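Local coordinates for protein uncharacterized N-acetyltransferase D2E76_00625 (Mycobacteroides abscessus, PDB 6YCA) that probably transfers acetyl groups from acetyl coenzyme A to amine substrates, as a GCN5-related N-acetyltransferase of the Eis type that is unable to modify aminoglycosides, at residues L75-S84 and H96-L105; E130-A140 and E307-A318. All coordinates share one frame; numbering follows the deposited sequence.

Contact 1: L75-S84 and H96-L105. With ACO (acetyl coenzyme *a), chain G.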
loop_
_atom_site.group_PDB
_atom_site.type_symbol
_atom_site.label_atom_id
_atom_site.label_comp_id
_atom_site.label_asym_id
_atom_site.label_seq_id
_atom_site.Cartn_x
_atom_site.Cartn_y
_atom_site.Cartn_z
ATOM N N LEU A 75 -2.878 -32.919 -32.247
ATOM C CA LEU A 75 -3.897 -32.094 -31.613
ATOM C C LEU A 75 -3.247 -30.846 -31.029
ATOM O O LEU A 75 -2.388 -30.937 -30.145
ATOM C CB LEU A 75 -4.590 -32.893 -30.513
ATOM C CG LEU A 75 -5.692 -32.163 -29.751
ATOM C CD1 LEU A 75 -6.792 -31.763 -30.709
ATOM C CD2 LEU A 75 -6.246 -33.045 -28.655
ATOM N N ILE A 76 -3.666 -29.675 -31.518
ATOM C CA ILE A 76 -3.048 -28.411 -31.145
ATOM C C ILE A 76 -4.039 -27.366 -30.654
ATOM O O ILE A 76 -3.640 -26.236 -30.366
ATOM C CB ILE A 76 -2.148 -27.841 -32.264
ATOM C CG1 ILE A 76 -2.869 -27.877 -33.612
ATOM C CG2 ILE A 76 -0.849 -28.628 -32.344
ATOM C CD1 ILE A 76 -3.796 -26.717 -33.858
ATOM N N GLY A 77 -5.321 -27.704 -30.554
ATOM C CA GLY A 77 -6.329 -26.782 -30.059
ATOM C C GLY A 77 -7.652 -27.506 -29.946
ATOM O O GLY A 77 -7.803 -28.637 -30.414
ATOM N N GLY A 78 -8.614 -26.844 -29.311
ATOM C CA GLY A 78 -9.904 -27.488 -29.139
ATOM C C GLY A 78 -10.940 -26.567 -28.540
ATOM O O GLY A 78 -10.646 -25.447 -28.114
ATOM N N ALA A 79 -12.176 -27.068 -28.527
ATOM C CA ALA A 79 -13.316 -26.366 -27.947
ATOM C C ALA A 79 -14.347 -27.411 -27.542
ATOM O O ALA A 79 -14.650 -28.318 -28.323
ATOM C CB ALA A 79 -13.921 -25.378 -28.949
ATOM N N ASP A 80 -14.868 -27.290 -26.324
ATOM C CA ASP A 80 -15.772 -28.261 -25.723
ATOM C C ASP A 80 -17.054 -27.567 -25.281
ATOM O O ASP A 80 -17.145 -26.338 -25.240
ATOM C CB ASP A 80 -15.094 -28.963 -24.535
ATOM C CG ASP A 80 -15.878 -30.165 -24.023
ATOM O OD1 ASP A 80 -16.128 -31.107 -24.797
ATOM O OD2 ASP A 80 -16.230 -30.174 -22.827
ATOM N N SER A 81 -18.055 -28.375 -24.941
ATOM C CA SER A 81 -19.315 -27.849 -24.436
ATOM C C SER A 81 -20.015 -28.934 -23.630
ATOM O O SER A 81 -19.660 -30.112 -23.693
ATOM C CB SER A 81 -20.210 -27.334 -25.567
ATOM O OG SER A 81 -20.353 -28.315 -26.573
ATOM N N TYR A 82 -21.018 -28.514 -22.864
ATOM C CA TYR A 82 -21.821 -29.409 -22.049
ATOM C C TYR A 82 -23.291 -29.236 -22.395
ATOM O O TYR A 82 -23.744 -28.133 -22.715
ATOM C CB TYR A 82 -21.621 -29.120 -20.554
ATOM C CG TYR A 82 -20.247 -29.489 -20.052
ATOM C CD1 TYR A 82 -19.160 -28.656 -20.275
ATOM C CD2 TYR A 82 -20.031 -30.679 -19.366
ATOM C CE1 TYR A 82 -17.893 -28.994 -19.826
ATOM C CE2 TYR A 82 -18.768 -31.025 -18.911
ATOM C CZ TYR A 82 -17.705 -30.175 -19.146
ATOM O OH TYR A 82 -16.448 -30.502 -18.705
ATOM N N THR A 83 -24.035 -30.334 -22.318
ATOM C CA THR A 83 -25.482 -30.279 -22.475
ATOM C C THR A 83 -26.075 -29.599 -21.247
ATOM O O THR A 83 -25.930 -30.097 -20.126
ATOM C CB THR A 83 -26.027 -31.701 -22.606
ATOM O OG1 THR A 83 -25.383 -32.360 -23.704
ATOM C CG2 THR A 83 -27.530 -31.689 -22.840
ATOM N N SER A 84 -26.741 -28.467 -21.451
ATOM C CA SER A 84 -27.203 -27.658 -20.335
ATOM C C SER A 84 -28.531 -27.008 -20.701
ATOM O O SER A 84 -29.054 -27.190 -21.805
ATOM C CB SER A 84 -26.144 -26.612 -19.967
ATOM O OG SER A 84 -26.616 -25.722 -18.971
ATOM N N HIS A 96 -29.382 -25.251 -23.910
ATOM C CA HIS A 96 -28.242 -24.355 -23.823
ATOM C C HIS A 96 -26.956 -25.163 -23.889
ATOM O O HIS A 96 -26.818 -26.188 -23.214
ATOM C CB HIS A 96 -28.319 -23.598 -22.487
ATOM C CG HIS A 96 -27.031 -22.966 -22.065
ATOM N ND1 HIS A 96 -26.399 -23.292 -20.885
ATOM C CD2 HIS A 96 -26.264 -22.018 -22.654
ATOM C CE1 HIS A 96 -25.294 -22.578 -20.770
ATOM N NE2 HIS A 96 -25.189 -21.797 -21.831
ATOM N N ALA A 97 -25.995 -24.669 -24.667
ATOM C CA ALA A 97 -24.691 -25.306 -24.813
ATOM C C ALA A 97 -23.667 -24.499 -24.024
ATOM O O ALA A 97 -23.328 -23.371 -24.400
ATOM C CB ALA A 97 -24.294 -25.409 -26.281
ATOM N N ALA A 98 -23.188 -25.077 -22.927
ATOM C CA ALA A 98 -22.199 -24.435 -22.065
ATOM C C ALA A 98 -20.815 -24.675 -22.662
ATOM O O ALA A 98 -20.173 -25.699 -22.415
ATOM C CB ALA A 98 -22.317 -24.969 -20.642
ATOM N N VAL A 99 -20.352 -23.713 -23.459
ATOM C CA VAL A 99 -19.076 -23.822 -24.159
ATOM C C VAL A 99 -17.938 -23.521 -23.197
ATOM O O VAL A 99 -18.016 -22.590 -22.385
ATOM C CB VAL A 99 -19.050 -22.878 -25.371
ATOM C CG1 VAL A 99 -17.693 -22.909 -26.043
ATOM C CG2 VAL A 99 -20.141 -23.265 -26.356
ATOM N N THR A 100 -16.873 -24.311 -23.288
ATOM C CA THR A 100 -15.696 -24.125 -22.449
ATOM C C THR A 100 -14.536 -24.882 -23.089
ATOM O O THR A 100 -14.666 -25.451 -24.177
ATOM C CB THR A 100 -15.967 -24.583 -21.010
ATOM O OG1 THR A 100 -14.839 -24.269 -20.184
ATOM C CG2 THR A 100 -16.212 -26.083 -20.973
ATOM N N HIS A 101 -13.389 -24.870 -22.407
ATOM C CA HIS A 101 -12.189 -25.587 -22.835
ATOM C C HIS A 101 -11.626 -25.082 -24.164
ATOM O O HIS A 101 -10.888 -25.806 -24.841
ATOM C CB HIS A 101 -12.403 -27.103 -22.862
ATOM C CG HIS A 101 -12.886 -27.661 -21.562
ATOM N ND1 HIS A 101 -13.683 -28.782 -21.481
ATOM C CD2 HIS A 101 -12.688 -27.246 -20.289
ATOM C CE1 HIS A 101 -13.953 -29.035 -20.213
ATOM N NE2 HIS A 101 -13.359 -28.120 -19.470
ATOM N N ILE A 102 -11.967 -23.861 -24.564
ATOM C CA ILE A 102 -11.468 -23.300 -25.814
ATOM C C ILE A 102 -10.025 -22.863 -25.613
ATOM O O ILE A 102 -9.707 -22.163 -24.646
ATOM C CB ILE A 102 -12.337 -22.115 -26.261
ATOM C CG1 ILE A 102 -13.732 -22.582 -26.674
ATOM C CG2 ILE A 102 -11.668 -21.380 -27.405
ATOM C CD1 ILE A 102 -14.579 -21.484 -27.267
ATOM N N GLY A 103 -9.146 -23.266 -26.529
ATOM C CA GLY A 103 -7.751 -22.879 -26.444
ATOM C C GLY A 103 -6.898 -23.428 -27.569
ATOM O O GLY A 103 -7.164 -24.519 -28.083
ATOM N N VAL A 104 -5.885 -22.667 -27.983
ATOM C CA VAL A 104 -4.934 -23.087 -29.006
ATOM C C VAL A 104 -3.523 -22.832 -28.485
ATOM O O VAL A 104 -3.267 -21.799 -27.857
ATOM C CB VAL A 104 -5.182 -22.331 -30.330
ATOM C CG1 VAL A 104 -4.161 -22.723 -31.385
ATOM C CG2 VAL A 104 -6.594 -22.596 -30.833
ATOM N N LEU A 105 -2.608 -23.770 -28.743
ATOM C CA LEU A 105 -1.231 -23.574 -28.310
ATOM C C LEU A 105 -0.636 -22.332 -28.970
ATOM O O LEU A 105 -0.965 -22.008 -30.115
ATOM C CB LEU A 105 -0.345 -24.781 -28.632
ATOM C CG LEU A 105 -0.447 -26.129 -27.909
ATOM C CD1 LEU A 105 -1.480 -26.114 -26.789
ATOM C CD2 LEU A 105 -0.680 -27.267 -28.878
HETATM N N1A ACO G . -6.780 -11.107 -28.458
HETATM C C2A ACO G . -7.112 -10.348 -29.510
HETATM N N3A ACO G . -7.550 -10.760 -30.706
HETATM C C4A ACO G . -7.688 -12.094 -30.914
HETATM C C5A ACO G . -7.371 -12.987 -29.886
HETATM C C6A ACO G . -6.890 -12.447 -28.589
HETATM N N6A ACO G . -6.575 -13.285 -27.571
HETATM N N7A ACO G . -7.588 -14.236 -30.332
HETATM C C8A ACO G . -8.033 -14.125 -31.604
HETATM N N9A ACO G . -8.075 -12.830 -31.962
HETATM C C1B ACO G . -8.536 -12.324 -33.284
HETATM C C2B ACO G . -7.486 -12.599 -34.360
HETATM O O2B ACO G . -6.624 -11.472 -34.522
HETATM C C3B ACO G . -8.404 -12.706 -35.577
HETATM O O3B ACO G . -8.716 -11.390 -36.014
HETATM P P3B ACO G . -8.708 -11.033 -37.582
HETATM O O7A ACO G . -7.339 -11.328 -38.146
HETATM O O8A ACO G . -9.766 -11.860 -38.279
HETATM O O9A ACO G . -9.022 -9.563 -37.727
HETATM C C4B ACO G . -9.680 -13.332 -35.022
HETATM O O4B ACO G . -9.723 -13.031 -33.633
HETATM C C5B ACO G . -9.741 -14.841 -35.233
HETATM O O5B ACO G . -8.522 -15.383 -34.741
HETATM P P1A ACO G . -8.161 -16.939 -34.827
HETATM O O1A ACO G . -6.953 -17.106 -35.717
HETATM O O2A ACO G . -9.357 -17.676 -35.370
HETATM O O3A ACO G . -7.837 -17.475 -33.350
HETATM P P2A ACO G . -6.594 -18.279 -32.723
HETATM O O4A ACO G . -6.320 -19.508 -33.562
HETATM O O5A ACO G . -5.377 -17.381 -32.684
HETATM O O6A ACO G . -7.000 -18.683 -31.219
HETATM C CBP ACO G . -7.471 -18.082 -28.920
HETATM C CCP ACO G . -7.561 -17.674 -30.378
HETATM C CDP ACO G . -8.079 -19.463 -28.730
HETATM C CEP ACO G . -8.222 -17.062 -28.079
HETATM C CAP ACO G . -5.982 -18.097 -28.579
HETATM O OAP ACO G . -5.483 -16.763 -28.752
HETATM C C9P ACO G . -5.689 -18.572 -27.180
HETATM O O9P ACO G . -5.477 -19.756 -26.967
HETATM N N8P ACO G . -5.656 -17.639 -26.229
HETATM C C7P ACO G . -5.352 -17.911 -24.835
HETATM C C6P ACO G . -6.321 -18.890 -24.180
HETATM C C5P ACO G . -7.720 -18.328 -24.121
HETATM O O5P ACO G . -7.908 -17.139 -23.906
HETATM N N4P ACO G . -8.701 -19.197 -24.337
HETATM C C3P ACO G . -10.086 -18.790 -24.264
HETATM C C2P ACO G . -10.733 -19.300 -22.984
HETATM S S1P ACO G . -12.416 -18.794 -22.948
HETATM C C ACO G . -13.136 -20.275 -22.663
HETATM O O ACO G . -12.480 -21.158 -22.137
HETATM C CH3 ACO G . -14.569 -20.494 -23.055
#

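Contact 2: E130-A140 and E307-A318. With ACO (acetyl coenzyme *a), chain G.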
loop_
_atom_site.group_PDB
_atom_site.type_symbol
_atom_site.label_atom_id
_atom_site.label_comp_id
_atom_site.label_asym_id
_atom_site.label_seq_id
_atom_site.Cartn_x
_atom_site.Cartn_y
_atom_site.Cartn_z
ATOM N N GLU A 130 -30.242 -27.168 -29.983
ATOM C CA GLU A 130 -30.031 -26.188 -28.923
ATOM C C GLU A 130 -30.046 -24.782 -29.508
ATOM O O GLU A 130 -29.547 -24.555 -30.614
ATOM C CB GLU A 130 -28.706 -26.450 -28.208
ATOM C CG GLU A 130 -28.725 -27.724 -27.376
ATOM C CD GLU A 130 -27.353 -28.137 -26.889
ATOM O OE1 GLU A 130 -26.346 -27.683 -27.473
ATOM O OE2 GLU A 130 -27.286 -28.919 -25.917
ATOM N N ILE A 131 -30.634 -23.836 -28.770
ATOM C CA ILE A 131 -30.917 -22.527 -29.350
ATOM C C ILE A 131 -29.962 -21.433 -28.890
ATOM O O ILE A 131 -29.840 -20.411 -29.582
ATOM C CB ILE A 131 -32.375 -22.074 -29.134
ATOM C CG1 ILE A 131 -32.859 -22.396 -27.729
ATOM C CG2 ILE A 131 -33.282 -22.820 -30.089
ATOM C CD1 ILE A 131 -34.215 -21.788 -27.444
ATOM N N VAL A 132 -29.306 -21.597 -27.744
ATOM C CA VAL A 132 -28.341 -20.620 -27.257
ATOM C C VAL A 132 -27.092 -21.344 -26.779
ATOM O O VAL A 132 -27.131 -22.526 -26.415
ATOM C CB VAL A 132 -28.904 -19.709 -26.140
ATOM C CG1 VAL A 132 -30.096 -18.911 -26.645
ATOM C CG2 VAL A 132 -29.261 -20.517 -24.902
ATOM N N ALA A 133 -25.975 -20.620 -26.792
ATOM C CA ALA A 133 -24.714 -21.068 -26.222
ATOM C C ALA A 133 -24.122 -19.916 -25.427
ATOM O O ALA A 133 -24.269 -18.750 -25.807
ATOM C CB ALA A 133 -23.724 -21.502 -27.312
ATOM N N SER A 134 -23.477 -20.241 -24.309
ATOM C CA SER A 134 -22.866 -19.232 -23.456
ATOM C C SER A 134 -21.534 -19.752 -22.937
ATOM O O SER A 134 -21.294 -20.961 -22.889
ATOM C CB SER A 134 -23.774 -18.850 -22.283
ATOM O OG SER A 134 -23.677 -19.794 -21.232
ATOM N N LEU A 135 -20.669 -18.820 -22.542
ATOM C CA LEU A 135 -19.356 -19.166 -22.018
ATOM C C LEU A 135 -18.914 -18.091 -21.038
ATOM O O LEU A 135 -19.593 -17.081 -20.850
ATOM C CB LEU A 135 -18.325 -19.371 -23.140
ATOM C CG LEU A 135 -18.101 -18.255 -24.167
ATOM C CD1 LEU A 135 -17.195 -17.152 -23.627
ATOM C CD2 LEU A 135 -17.537 -18.825 -25.459
ATOM N N ARG A 136 -17.775 -18.329 -20.399
ATOM C CA ARG A 136 -17.117 -17.334 -19.560
ATOM C C ARG A 136 -15.801 -16.991 -20.246
ATOM O O ARG A 136 -14.900 -17.831 -20.326
ATOM C CB ARG A 136 -16.885 -17.886 -18.154
ATOM C CG ARG A 136 -18.149 -18.401 -17.485
ATOM C CD ARG A 136 -19.145 -17.283 -17.225
ATOM N NE ARG A 136 -20.415 -17.778 -16.696
ATOM C CZ ARG A 136 -21.486 -18.026 -17.443
ATOM N NH1 ARG A 136 -21.447 -17.813 -18.750
ATOM N NH2 ARG A 136 -22.598 -18.474 -16.885
ATOM N N ALA A 137 -15.689 -15.757 -20.728
ATOM C CA ALA A 137 -14.567 -15.375 -21.573
ATOM C C ALA A 137 -13.333 -15.054 -20.740
ATOM O O ALA A 137 -13.406 -14.316 -19.752
ATOM C CB ALA A 137 -14.948 -14.177 -22.437
ATOM N N SER A 138 -12.191 -15.610 -21.147
ATOM C CA SER A 138 -10.933 -15.245 -20.509
ATOM C C SER A 138 -10.485 -13.851 -20.930
ATOM O O SER A 138 -9.829 -13.145 -20.154
ATOM C CB SER A 138 -9.863 -16.282 -20.840
ATOM O OG SER A 138 -9.596 -16.292 -22.229
ATOM N N GLU A 139 -10.807 -13.453 -22.155
ATOM C CA GLU A 139 -10.554 -12.110 -22.649
ATOM C C GLU A 139 -11.827 -11.571 -23.285
ATOM O O GLU A 139 -12.600 -12.324 -23.888
ATOM C CB GLU A 139 -9.398 -12.106 -23.660
ATOM C CG GLU A 139 -8.036 -11.839 -23.041
ATOM C CD GLU A 139 -6.882 -12.055 -24.016
ATOM O OE1 GLU A 139 -6.934 -13.019 -24.811
ATOM O OE2 GLU A 139 -5.923 -11.251 -23.988
ATOM N N ALA A 140 -12.066 -10.276 -23.113
ATOM C CA ALA A 140 -13.277 -9.664 -23.637
ATOM C C ALA A 140 -13.151 -9.249 -25.105
ATOM O O ALA A 140 -14.045 -8.573 -25.622
ATOM C CB ALA A 140 -13.686 -8.472 -22.768
ATOM N N GLU A 307 -20.207 -11.292 -17.260
ATOM C CA GLU A 307 -20.410 -12.682 -16.873
ATOM C C GLU A 307 -20.780 -13.557 -18.063
ATOM O O GLU A 307 -19.930 -14.275 -18.602
ATOM C CB GLU A 307 -21.464 -12.805 -15.773
ATOM C CG GLU A 307 -21.506 -14.188 -15.178
ATOM C CD GLU A 307 -22.565 -14.343 -14.116
ATOM O OE1 GLU A 307 -23.721 -13.920 -14.345
ATOM O OE2 GLU A 307 -22.220 -14.870 -13.037
ATOM N N THR A 308 -22.044 -13.516 -18.473
ATOM C CA THR A 308 -22.521 -14.395 -19.529
ATOM C C THR A 308 -22.214 -13.781 -20.887
ATOM O O THR A 308 -22.700 -12.689 -21.208
ATOM C CB THR A 308 -24.026 -14.619 -19.404
ATOM O OG1 THR A 308 -24.346 -15.105 -18.095
ATOM C CG2 THR A 308 -24.488 -15.630 -20.438
ATOM N N TRP A 309 -21.412 -14.476 -21.684
ATOM C CA TRP A 309 -21.247 -14.160 -23.098
ATOM C C TRP A 309 -22.210 -15.075 -23.847
ATOM O O TRP A 309 -21.950 -16.269 -24.014
ATOM C CB TRP A 309 -19.802 -14.355 -23.546
ATOM C CG TRP A 309 -18.872 -13.308 -23.021
ATOM C CD1 TRP A 309 -18.390 -13.207 -21.754
ATOM C CD2 TRP A 309 -18.334 -12.193 -23.744
ATOM N NE1 TRP A 309 -17.572 -12.110 -21.644
ATOM C CE2 TRP A 309 -17.524 -11.469 -22.852
ATOM C CE3 TRP A 309 -18.457 -11.740 -25.061
ATOM C CZ2 TRP A 309 -16.836 -10.321 -23.231
ATOM C CZ3 TRP A 309 -17.773 -10.599 -25.436
ATOM C CH2 TRP A 309 -16.975 -9.904 -24.523
ATOM N N LEU A 310 -23.341 -14.515 -24.266
ATOM C CA LEU A 310 -24.435 -15.277 -24.847
ATOM C C LEU A 310 -24.377 -15.217 -26.367
ATOM O O LEU A 310 -24.132 -14.156 -26.948
ATOM C CB LEU A 310 -25.779 -14.732 -24.360
ATOM C CG LEU A 310 -27.029 -15.438 -24.875
ATOM C CD1 LEU A 310 -27.000 -16.903 -24.496
ATOM C CD2 LEU A 310 -28.269 -14.773 -24.322
ATOM N N ARG A 311 -24.589 -16.367 -27.004
ATOM C CA ARG A 311 -24.622 -16.484 -28.460
ATOM C C ARG A 311 -25.934 -17.146 -28.857
ATOM O O ARG A 311 -26.165 -18.313 -28.525
ATOM C CB ARG A 311 -23.430 -17.300 -28.952
ATOM C CG ARG A 311 -23.534 -17.796 -30.371
ATOM C CD ARG A 311 -23.331 -16.700 -31.402
ATOM N NE ARG A 311 -24.297 -16.836 -32.488
ATOM C CZ ARG A 311 -24.071 -16.500 -33.753
ATOM N NH1 ARG A 311 -22.895 -16.013 -34.118
ATOM N NH2 ARG A 311 -25.023 -16.665 -34.658
ATOM N N LEU A 312 -26.793 -16.407 -29.557
ATOM C CA LEU A 312 -28.069 -16.938 -30.029
ATOM C C LEU A 312 -27.825 -17.820 -31.251
ATOM O O LEU A 312 -27.431 -17.327 -32.316
ATOM C CB LEU A 312 -29.024 -15.794 -30.354
ATOM C CG LEU A 312 -29.376 -14.858 -29.195
ATOM C CD1 LEU A 312 -30.282 -13.734 -29.657
ATOM C CD2 LEU A 312 -30.029 -15.626 -28.063
ATOM N N VAL A 313 -28.067 -19.125 -31.100
ATOM C CA VAL A 313 -27.840 -20.072 -32.188
ATOM C C VAL A 313 -29.046 -20.142 -33.119
ATOM O O VAL A 313 -28.899 -20.124 -34.346
ATOM C CB VAL A 313 -27.458 -21.453 -31.623
ATOM C CG1 VAL A 313 -27.158 -22.432 -32.750
ATOM C CG2 VAL A 313 -26.264 -21.331 -30.682
ATOM N N ASP A 314 -30.252 -20.233 -32.562
ATOM C CA ASP A 314 -31.493 -20.158 -33.336
ATOM C C ASP A 314 -32.251 -18.938 -32.824
ATOM O O ASP A 314 -32.926 -19.006 -31.792
ATOM C CB ASP A 314 -32.316 -21.435 -33.199
ATOM C CG ASP A 314 -33.448 -21.523 -34.219
ATOM O OD1 ASP A 314 -33.906 -20.474 -34.715
ATOM O OD2 ASP A 314 -33.884 -22.652 -34.525
ATOM N N VAL A 315 -32.135 -17.821 -33.543
ATOM C CA VAL A 315 -32.699 -16.562 -33.063
ATOM C C VAL A 315 -34.216 -16.642 -32.937
ATOM O O VAL A 315 -34.790 -16.199 -31.935
ATOM C CB VAL A 315 -32.244 -15.391 -33.952
ATOM C CG1 VAL A 315 -33.043 -14.139 -33.637
ATOM C CG2 VAL A 315 -30.757 -15.140 -33.763
ATOM N N GLU A 316 -34.891 -17.208 -33.941
ATOM C CA GLU A 316 -36.352 -17.245 -33.907
ATOM C C GLU A 316 -36.857 -18.051 -32.716
ATOM O O GLU A 316 -37.752 -17.610 -31.985
ATOM C CB GLU A 316 -36.909 -17.792 -35.222
ATOM C CG GLU A 316 -38.434 -17.882 -35.241
ATOM C CD GLU A 316 -38.998 -18.274 -36.597
ATOM O OE1 GLU A 316 -38.225 -18.762 -37.446
ATOM O OE2 GLU A 316 -40.222 -18.111 -36.806
ATOM N N ALA A 317 -36.283 -19.235 -32.497
ATOM C CA ALA A 317 -36.720 -20.066 -31.381
ATOM C C ALA A 317 -36.387 -19.433 -30.037
ATOM O O ALA A 317 -37.140 -19.602 -29.071
ATOM C CB ALA A 317 -36.119 -21.463 -31.497
ATOM N N ALA A 318 -35.273 -18.705 -29.950
ATOM C CA ALA A 318 -34.941 -18.012 -28.710
ATOM C C ALA A 318 -35.954 -16.911 -28.419
ATOM O O ALA A 318 -36.469 -16.807 -27.298
ATOM C CB ALA A 318 -33.524 -17.443 -28.788
HETATM N N1A ACO G . -6.780 -11.107 -28.458
HETATM C C2A ACO G . -7.112 -10.348 -29.510
HETATM N N3A ACO G . -7.550 -10.760 -30.706
HETATM C C4A ACO G . -7.688 -12.094 -30.914
HETATM C C5A ACO G . -7.371 -12.987 -29.886
HETATM C C6A ACO G . -6.890 -12.447 -28.589
HETATM N N6A ACO G . -6.575 -13.285 -27.571
HETATM N N7A ACO G . -7.588 -14.236 -30.332
HETATM C C8A ACO G . -8.033 -14.125 -31.604
HETATM N N9A ACO G . -8.075 -12.830 -31.962
HETATM C C1B ACO G . -8.536 -12.324 -33.284
HETATM C C2B ACO G . -7.486 -12.599 -34.360
HETATM O O2B ACO G . -6.624 -11.472 -34.522
HETATM C C3B ACO G . -8.404 -12.706 -35.577
HETATM O O3B ACO G . -8.716 -11.390 -36.014
HETATM P P3B ACO G . -8.708 -11.033 -37.582
HETATM O O7A ACO G . -7.339 -11.328 -38.146
HETATM O O8A ACO G . -9.766 -11.860 -38.279
HETATM O O9A ACO G . -9.022 -9.563 -37.727
HETATM C C4B ACO G . -9.680 -13.332 -35.022
HETATM O O4B ACO G . -9.723 -13.031 -33.633
HETATM C C5B ACO G . -9.741 -14.841 -35.233
HETATM O O5B ACO G . -8.522 -15.383 -34.741
HETATM P P1A ACO G . -8.161 -16.939 -34.827
HETATM O O1A ACO G . -6.953 -17.106 -35.717
HETATM O O2A ACO G . -9.357 -17.676 -35.370
HETATM O O3A ACO G . -7.837 -17.475 -33.350
HETATM P P2A ACO G . -6.594 -18.279 -32.723
HETATM O O4A ACO G . -6.320 -19.508 -33.562
HETATM O O5A ACO G . -5.377 -17.381 -32.684
HETATM O O6A ACO G . -7.000 -18.683 -31.219
HETATM C CBP ACO G . -7.471 -18.082 -28.920
HETATM C CCP ACO G . -7.561 -17.674 -30.378
HETATM C CDP ACO G . -8.079 -19.463 -28.730
HETATM C CEP ACO G . -8.222 -17.062 -28.079
HETATM C CAP ACO G . -5.982 -18.097 -28.579
HETATM O OAP ACO G . -5.483 -16.763 -28.752
HETATM C C9P ACO G . -5.689 -18.572 -27.180
HETATM O O9P ACO G . -5.477 -19.756 -26.967
HETATM N N8P ACO G . -5.656 -17.639 -26.229
HETATM C C7P ACO G . -5.352 -17.911 -24.835
HETATM C C6P ACO G . -6.321 -18.890 -24.180
HETATM C C5P ACO G . -7.720 -18.328 -24.121
HETATM O O5P ACO G . -7.908 -17.139 -23.906
HETATM N N4P ACO G . -8.701 -19.197 -24.337
HETATM C C3P ACO G . -10.086 -18.790 -24.264
HETATM C C2P ACO G . -10.733 -19.300 -22.984
HETATM S S1P ACO G . -12.416 -18.794 -22.948
HETATM C C ACO G . -13.136 -20.275 -22.663
HETATM O O ACO G . -12.480 -21.158 -22.137
HETATM C CH3 ACO G . -14.569 -20.494 -23.055
#

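Contact 1: L75-S84 and H96-L105
Asp-80 and Thr-100 exchange two backbone hydrogen bonds, Asp-80 N to Thr-100 O and Thr-100 N to Asp-80 O, both 2.8 Å, which fixes the register of an antiparallel hairpin. The same ladder includes Gly-78 with Gly-103, and Leu-105 N to Ile-76 O (3.1 Å) closes it at the far end. Between Gly-78 and Asp-80 the pairing slips by one residue, a beta bulge; His-101 and Ile-102 share the place across from Ala-79, and His-101 has a positive phi (64°). The His-101 ring runs alongside the Asp-80 carboxylate, the two planes only 14° apart. His-101 ND1 gives a weak, bent bond to Asp-80 OD2 (3.2 Å). Thr-100 CG2 sits over the centre of the imidazole, while the same methyl meets the edge of the Tyr-82 ring at CE1 (3.6 Å). The hydroxyl of Tyr-82 reaches past His-101 to bond with Leu-60 O. Apolar contacts join Ala-79 CB to Ile-102 CG1, and Ile-76 CG2 to Leu-105 CD2 (3.7 Å). Strand 93-104 also receives acetyl coenzyme A. Val-104 N donates an almost straight bond to ACO O9P (3.1 Å, 172°), and N4P returns a weak one to Ile-102 O. Chemically, the cofactor's pantetheine arm thus docks along the bulged strand much as an extra strand would, consistent with cofactor binding in GNAT enzymes, with the acetyl methyl near Thr-100 CA.

Contact 2: E130-A140 and E307-A318
Ile-131 O takes two backbone donors, Val-313 N (2.7 Å) and Asp-314 N (3.0 Å), which approach from the same face of its carbonyl plane. The side chain of Ile-131 reaches the start of helix 315-321: CG2, anti to the carbonyl carbon, lies against Asp-314 CB and Ala-317 CB. Asp-314 is the N-cap of that helix, accepting a weak bond from Ala-317 N. Val-132 and Leu-312 run side by side, CG1 to CD2 3.6 Å, and Leu-310 CD1 meets Val-132 CB. Next, Ala-133 and Arg-311 form a hydrogen-bonded antiparallel pair, Ala-133 N to Arg-311 O at 2.9 Å. At Leu-135 the chain pairs with Trp-309 through longer bonds, and the two side chains lie at a slant to each other, Leu-135 CD1 against Trp-309 CB. Arg-136 bends at chi2 (-65°), which carries its guanidinium back beside Glu-307 and Thr-308; Glu-307 CG and Thr-308 OG1 lie over one face, though Thr-308 OG1 is hydrogen-bonded to Thr-152 OG1, and Arg-136 CD touches Glu-307 O. The Ala-137 methyl makes a CH-pi contact, CB 3.6 Å from the centroid of the Trp-309 five-membered ring and 19° off its normal. Beyond it the chain turns to the cofactor, Ser-138 OG bonding ACO O5P and Glu-139 OE1 accepting from the adenine amine N6A (2.8 Å). Ala-140 CB rests against Trp-309 CZ2. Strand 132-135 is flanked by 93-104, its parallel neighbour, and 299-312, its antiparallel one; Val-313 packs on helix 113-127, and Leu-312 on helix 366-373 of the sterol carrier-like region.

In the fold
Contact 1 closes before contact 2 opens along the chain, and their centres lie about 13 Å apart. They meet where strands 93-104 and 132-135 run as parallel neighbours: His-96 NE2 and Ser-134 OG stand 2.6 Å apart, a probable hydrogen bond, and Val-99 N probably bonds Ser-134 O at 3.0 Å. Contact 1 is a local hairpin within the first acetyltransferase region, whereas contact 2 spans 166 intervening residues and brings in strand 299-312 from the second. Both contribute to the acetyl coenzyme A pocket, contact 1 along the pantetheine arm and contact 2 at the arm and the adenine. The cofactor site is therefore built beside the junction between the two acetyltransferase regions.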